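Local coordinates for methyl-coenzyme M reductase subunit beta (Methanosarcina barkeri, PDB 1E6Y), which forms part of the methyl-coenzyme M reductase complex, which reduces methyl-coenzyme M with coenzyme B to release methane in the last step of methanogenesis, at residues Asn194-Ile199 and Ser208-Ile213; Arg202-Ala207 and Ala310-Cys315. All blocks are in the same frame, centred on the assembly; numbering follows the deposited sequence. Where two conformers were deposited one is given.

Contact 1: residues Asn194-Ile199 and Ser208-Ile213; sequences NHVAAI and SALSSI
Two residues before Leu210, which with Ser211 receives Val196, Ser208 O takes two donors from Ser212: the backbone N at 2.9 Å in the usual helical bond, and OG at 2.7 Å from the other face of the carbonyl plane. Ser212 was deposited in two conformers, so the OG bond is tentative. No hydrogen bond crosses between the segments; branch ends of Val196 and Ile199 carry the contact. Val196 CG1 lies anti to its own backbone N (chi1 179°), and it rests against the helix backbone, 3.9 Å from Ser211 N and also close to CB of both Leu210 and Ser211. One turn on, Ile199 CG2 meets Leu210 CD2 at 3.8 Å, the two side chains crossing nearly at right angles. The segment axes approach to 9.3 Å and run at 129°, well short of antiparallel, and the touching residues are all buried. This is the packing of two consecutive helices, 193-199 and 204-221, near the centre of the chain. Around them, helix 387-395 covers Ser211 through Ile387 and Cys391, Pro425 and Ile34 touch Leu210, and His195 ND1 is hydrogen-bonded to Ser409 OG of helix 405-416.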
loop_
_atom_site.group_PDB
_atom_site.type_symbol
_atom_site.label_atom_id
_atom_site.label_comp_id
_atom_site.label_asym_id
_atom_site.label_seq_id
_atom_site.Cartn_x
_atom_site.Cartn_y
_atom_site.Cartn_z
ATOM N N ASN E 194 4.493 -1.340 25.060
ATOM C CA ASN E 194 4.573 -2.559 25.861
ATOM C C ASN E 194 5.968 -3.181 25.838
ATOM O O ASN E 194 6.403 -3.767 26.831
ATOM C CB ASN E 194 3.542 -3.588 25.384
ATOM C CG ASN E 194 2.196 -3.434 26.072
ATOM O OD1 ASN E 194 2.032 -2.605 26.964
ATOM N ND2 ASN E 194 1.223 -4.231 25.649
ATOM N N HIS E 195 6.656 -3.067 24.701
ATOM C CA HIS E 195 8.027 -3.567 24.566
ATOM C C HIS E 195 8.958 -2.855 25.537
ATOM O O HIS E 195 9.736 -3.490 26.249
ATOM C CB HIS E 195 8.548 -3.354 23.142
ATOM C CG HIS E 195 8.035 -4.347 22.149
ATOM N ND1 HIS E 195 7.104 -5.314 22.470
ATOM C CD2 HIS E 195 8.328 -4.530 20.840
ATOM C CE1 HIS E 195 6.850 -6.049 21.404
ATOM N NE2 HIS E 195 7.580 -5.595 20.400
ATOM N N VAL E 196 8.877 -1.527 25.544
ATOM C CA VAL E 196 9.737 -0.696 26.377
ATOM C C VAL E 196 9.475 -0.957 27.857
ATOM O O VAL E 196 10.414 -1.165 28.627
ATOM C CB VAL E 196 9.526 0.806 26.063
ATOM C CG1 VAL E 196 10.407 1.665 26.961
ATOM C CG2 VAL E 196 9.848 1.079 24.598
ATOM N N ALA E 197 8.198 -1.022 28.232
ATOM C CA ALA E 197 7.813 -1.334 29.608
ATOM C C ALA E 197 8.278 -2.726 30.035
ATOM O O ALA E 197 8.688 -2.921 31.180
ATOM C CB ALA E 197 6.304 -1.214 29.769
ATOM N N ALA E 198 8.202 -3.689 29.116
ATOM C CA ALA E 198 8.685 -5.046 29.364
ATOM C C ALA E 198 10.181 -5.043 29.648
ATOM O O ALA E 198 10.638 -5.632 30.626
ATOM C CB ALA E 198 8.392 -5.936 28.163
ATOM N N ILE E 199 10.934 -4.363 28.790
ATOM C CA ILE E 199 12.384 -4.267 28.930
ATOM C C ILE E 199 12.791 -3.571 30.235
ATOM O O ILE E 199 13.758 -3.976 30.885
ATOM C CB ILE E 199 12.998 -3.518 27.723
ATOM C CG1 ILE E 199 12.835 -4.364 26.458
ATOM C CG2 ILE E 199 14.469 -3.226 27.971
ATOM C CD1 ILE E 199 13.096 -3.608 25.177
ATOM N N SER E 208 10.208 5.345 30.713
ATOM C CA SER E 208 10.147 6.641 30.047
ATOM C C SER E 208 11.536 7.108 29.603
ATOM O O SER E 208 11.675 7.725 28.545
ATOM C CB SER E 208 9.482 7.689 30.950
ATOM O OG SER E 208 10.108 7.773 32.217
ATOM N N ALA E 209 12.570 6.699 30.336
ATOM C CA ALA E 209 13.942 7.050 29.977
ATOM C C ALA E 209 14.377 6.362 28.687
ATOM O O ALA E 209 14.892 7.010 27.771
ATOM C CB ALA E 209 14.889 6.687 31.107
ATOM N N LEU E 210 14.146 5.053 28.609
ATOM C CA LEU E 210 14.495 4.282 27.419
ATOM C C LEU E 210 13.692 4.743 26.206
ATOM O O LEU E 210 14.239 4.898 25.111
ATOM C CB LEU E 210 14.262 2.785 27.662
ATOM C CG LEU E 210 14.650 1.847 26.513
ATOM C CD1 LEU E 210 16.103 2.065 26.117
ATOM C CD2 LEU E 210 14.425 0.409 26.933
ATOM N N SER E 211 12.402 4.999 26.417
ATOM C CA SER E 211 11.531 5.499 25.359
ATOM C C SER E 211 11.999 6.859 24.839
ATOM O O SER E 211 12.000 7.098 23.635
ATOM C CB SER E 211 10.091 5.602 25.865
ATOM O OG SER E 211 9.250 6.185 24.886
ATOM N N SER E 212 12.435 7.723 25.751
ATOM C CA SER E 212 12.956 9.039 25.386
ATOM C C SER E 212 14.201 8.911 24.510
ATOM O O SER E 212 14.364 9.643 23.535
ATOM C CB SER E 212 13.291 9.839 26.645
ATOM O OG SER E 212 12.127 10.087 27.416
ATOM N N ILE E 213 15.062 7.959 24.858
ATOM C CA ILE E 213 16.270 7.690 24.086
ATOM C C ILE E 213 15.915 7.252 22.667
ATOM O O ILE E 213 16.438 7.803 21.697
ATOM C CB ILE E 213 17.130 6.611 24.786
ATOM C CG1 ILE E 213 17.754 7.204 26.055
ATOM C CG2 ILE E 213 18.213 6.084 23.842
ATOM C CD1 ILE E 213 18.325 6.178 27.000
#

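Contact 2: residues Arg202-Ala207 and Ala310-Cys315; sequences RNAMNA and ATLVNC
Ala204 and Met205, in the first turn of helix 204-221, pack on Leu312 of helix 296-318, so an N-capped helix start is set against the body of a long helix. Ala204 CB meets Leu312 CD2 at 3.5 Å, tighter than ordinary carbon-carbon contact, which brings the leucine methyl right up to the first turn. Leu312 reaches it with CG anti to the carbonyl carbon (chi1 -69°), and its other methyl, CD1, has Met205 CE at a looser 4.5 Å. Outside this first shell, Leu396 touches both Ala204 and Leu312, and Leu248 of helix 247-255 touches both Met205 and Leu312, closing an apolar cluster in which all three residues of the contact are buried.

Asn203, at the N-cap, helps set the helix start. Its backbone O receives Ala207 N, and its side-chain ND2 is tied to Asp9 OD1. The gamma subunit also reaches this end: Thr66 of that subunit packs on both Ala204 and Leu312, and the side chain of an oxidised cysteine, a sulfonic acid, of the same subunit is hydrogen-bonded to Ala204 N, where a negative group would probably suit the positive end of the helix dipole. The cap itself is Asn203 OD1 accepting from Asn206 N at 3.0 Å, with an N-H...O angle of 161° and the donor tilted 35° from the plane of the amide carbonyl.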
loop_
_atom_site.group_PDB
_atom_site.type_symbol
_atom_site.label_atom_id
_atom_site.label_comp_id
_atom_site.label_asym_id
_atom_site.label_seq_id
_atom_site.Cartn_x
_atom_site.Cartn_y
_atom_site.Cartn_z
ATOM N N ARG E 202 8.934 -3.161 34.214
ATOM C CA ARG E 202 7.846 -2.375 34.769
ATOM C C ARG E 202 8.343 -1.278 35.714
ATOM O O ARG E 202 7.657 -0.938 36.675
ATOM C CB ARG E 202 6.803 -3.259 35.448
ATOM C CG ARG E 202 6.136 -4.235 34.471
ATOM C CD ARG E 202 5.353 -5.244 35.296
ATOM N NE ARG E 202 3.902 -5.111 35.120
ATOM C CZ ARG E 202 3.241 -5.997 34.373
ATOM N NH1 ARG E 202 1.926 -5.921 34.186
ATOM N NH2 ARG E 202 3.896 -7.008 33.793
ATOM N N ASN E 203 9.527 -0.739 35.429
ATOM C CA ASN E 203 10.043 0.429 36.133
ATOM C C ASN E 203 9.629 1.665 35.350
ATOM O O ASN E 203 10.151 1.921 34.264
ATOM C CB ASN E 203 11.573 0.363 36.234
ATOM C CG ASN E 203 12.161 1.503 37.056
ATOM O OD1 ASN E 203 11.980 2.677 36.735
ATOM N ND2 ASN E 203 12.906 1.154 38.098
ATOM N N ALA E 204 8.724 2.449 35.930
ATOM C CA ALA E 204 8.113 3.586 35.246
ATOM C C ALA E 204 9.123 4.570 34.652
ATOM O O ALA E 204 9.099 4.837 33.448
ATOM C CB ALA E 204 7.163 4.312 36.192
ATOM N N MET E 205 10.038 5.072 35.476
ATOM C CA MET E 205 10.965 6.101 35.015
ATOM C C MET E 205 12.054 5.575 34.082
ATOM O O MET E 205 12.540 6.305 33.222
ATOM C CB MET E 205 11.606 6.832 36.193
ATOM C CG MET E 205 12.313 8.107 35.760
ATOM S SD MET E 205 13.030 9.032 37.113
ATOM C CE MET E 205 11.570 9.227 38.176
ATOM N N ASN E 206 12.430 4.309 34.242
ATOM C CA ASN E 206 13.366 3.690 33.308
ATOM C C ASN E 206 12.686 3.375 31.977
ATOM O O ASN E 206 13.323 3.408 30.923
ATOM C CB ASN E 206 13.975 2.420 33.914
ATOM C CG ASN E 206 15.170 2.716 34.808
ATOM O OD1 ASN E 206 15.858 3.722 34.627
ATOM N ND2 ASN E 206 15.414 1.849 35.787
ATOM N N ALA E 207 11.381 3.120 32.028
ATOM C CA ALA E 207 10.582 2.942 30.818
ATOM C C ALA E 207 10.500 4.246 30.025
ATOM O O ALA E 207 10.738 4.261 28.816
ATOM C CB ALA E 207 9.178 2.453 31.178
ATOM N N ALA E 310 2.998 14.294 35.847
ATOM C CA ALA E 310 1.554 14.139 35.985
ATOM C C ALA E 310 1.114 12.724 35.625
ATOM O O ALA E 310 0.216 12.176 36.256
ATOM C CB ALA E 310 0.828 15.155 35.111
ATOM N N THR E 311 1.756 12.134 34.617
ATOM C CA THR E 311 1.478 10.752 34.224
ATOM C C THR E 311 1.829 9.790 35.357
ATOM O O THR E 311 1.026 8.930 35.725
ATOM C CB THR E 311 2.277 10.349 32.959
ATOM O OG1 THR E 311 1.839 11.133 31.842
ATOM C CG2 THR E 311 2.070 8.873 32.642
ATOM N N LEU E 312 3.016 9.961 35.927
ATOM C CA LEU E 312 3.466 9.109 37.021
ATOM C C LEU E 312 2.558 9.232 38.245
ATOM O O LEU E 312 2.241 8.231 38.886
ATOM C CB LEU E 312 4.916 9.447 37.390
ATOM C CG LEU E 312 5.960 9.075 36.330
ATOM C CD1 LEU E 312 7.341 9.525 36.773
ATOM C CD2 LEU E 312 5.943 7.576 36.101
ATOM N N VAL E 313 2.033 10.433 38.471
ATOM C CA VAL E 313 1.145 10.689 39.602
ATOM C C VAL E 313 -0.268 10.157 39.350
ATOM O O VAL E 313 -0.848 9.495 40.214
ATOM C CB VAL E 313 1.086 12.206 39.930
ATOM C CG1 VAL E 313 -0.013 12.498 40.950
ATOM C CG2 VAL E 313 2.433 12.670 40.468
ATOM N N ASN E 314 -0.795 10.400 38.151
ATOM C CA ASN E 314 -2.174 10.030 37.834
ATOM C C ASN E 314 -2.334 8.552 37.482
ATOM O O ASN E 314 -3.274 7.898 37.940
ATOM C CB ASN E 314 -2.708 10.896 36.690
ATOM C CG ASN E 314 -4.223 10.884 36.614
ATOM O OD1 ASN E 314 -4.911 10.883 37.637
ATOM N ND2 ASN E 314 -4.753 10.854 35.397
ATOM N N CYS E 315 -1.436 8.037 36.647
ATOM C CA CYS E 315 -1.411 6.606 36.354
ATOM C C CYS E 315 -0.942 5.813 37.567
ATOM O O CYS E 315 -1.444 4.721 37.832
ATOM C CB CYS E 315 -0.501 6.318 35.161
ATOM S SG CYS E 315 -1.148 6.935 33.604
#

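The centres of contacts 1 and 2 lie about 11 Å apart, and both use helix 204-221: contact 2 its first turn, contact 1 the turns that follow. Along the chain the order is 194-199, 202-207, 208-213, 310-315, so the segments of the two contacts alternate. They also touch directly. Ala197 O and Arg202 N, 3.1 Å apart, probably form a hydrogen bond across the turn between the helices, and Val196 CG1 packs 3.2 Å from Ala207 O. One helix thus joins the chain's centre, where contact 1 lies, to the region beside the gamma subunit at contact 2, both away from the coenzyme sites.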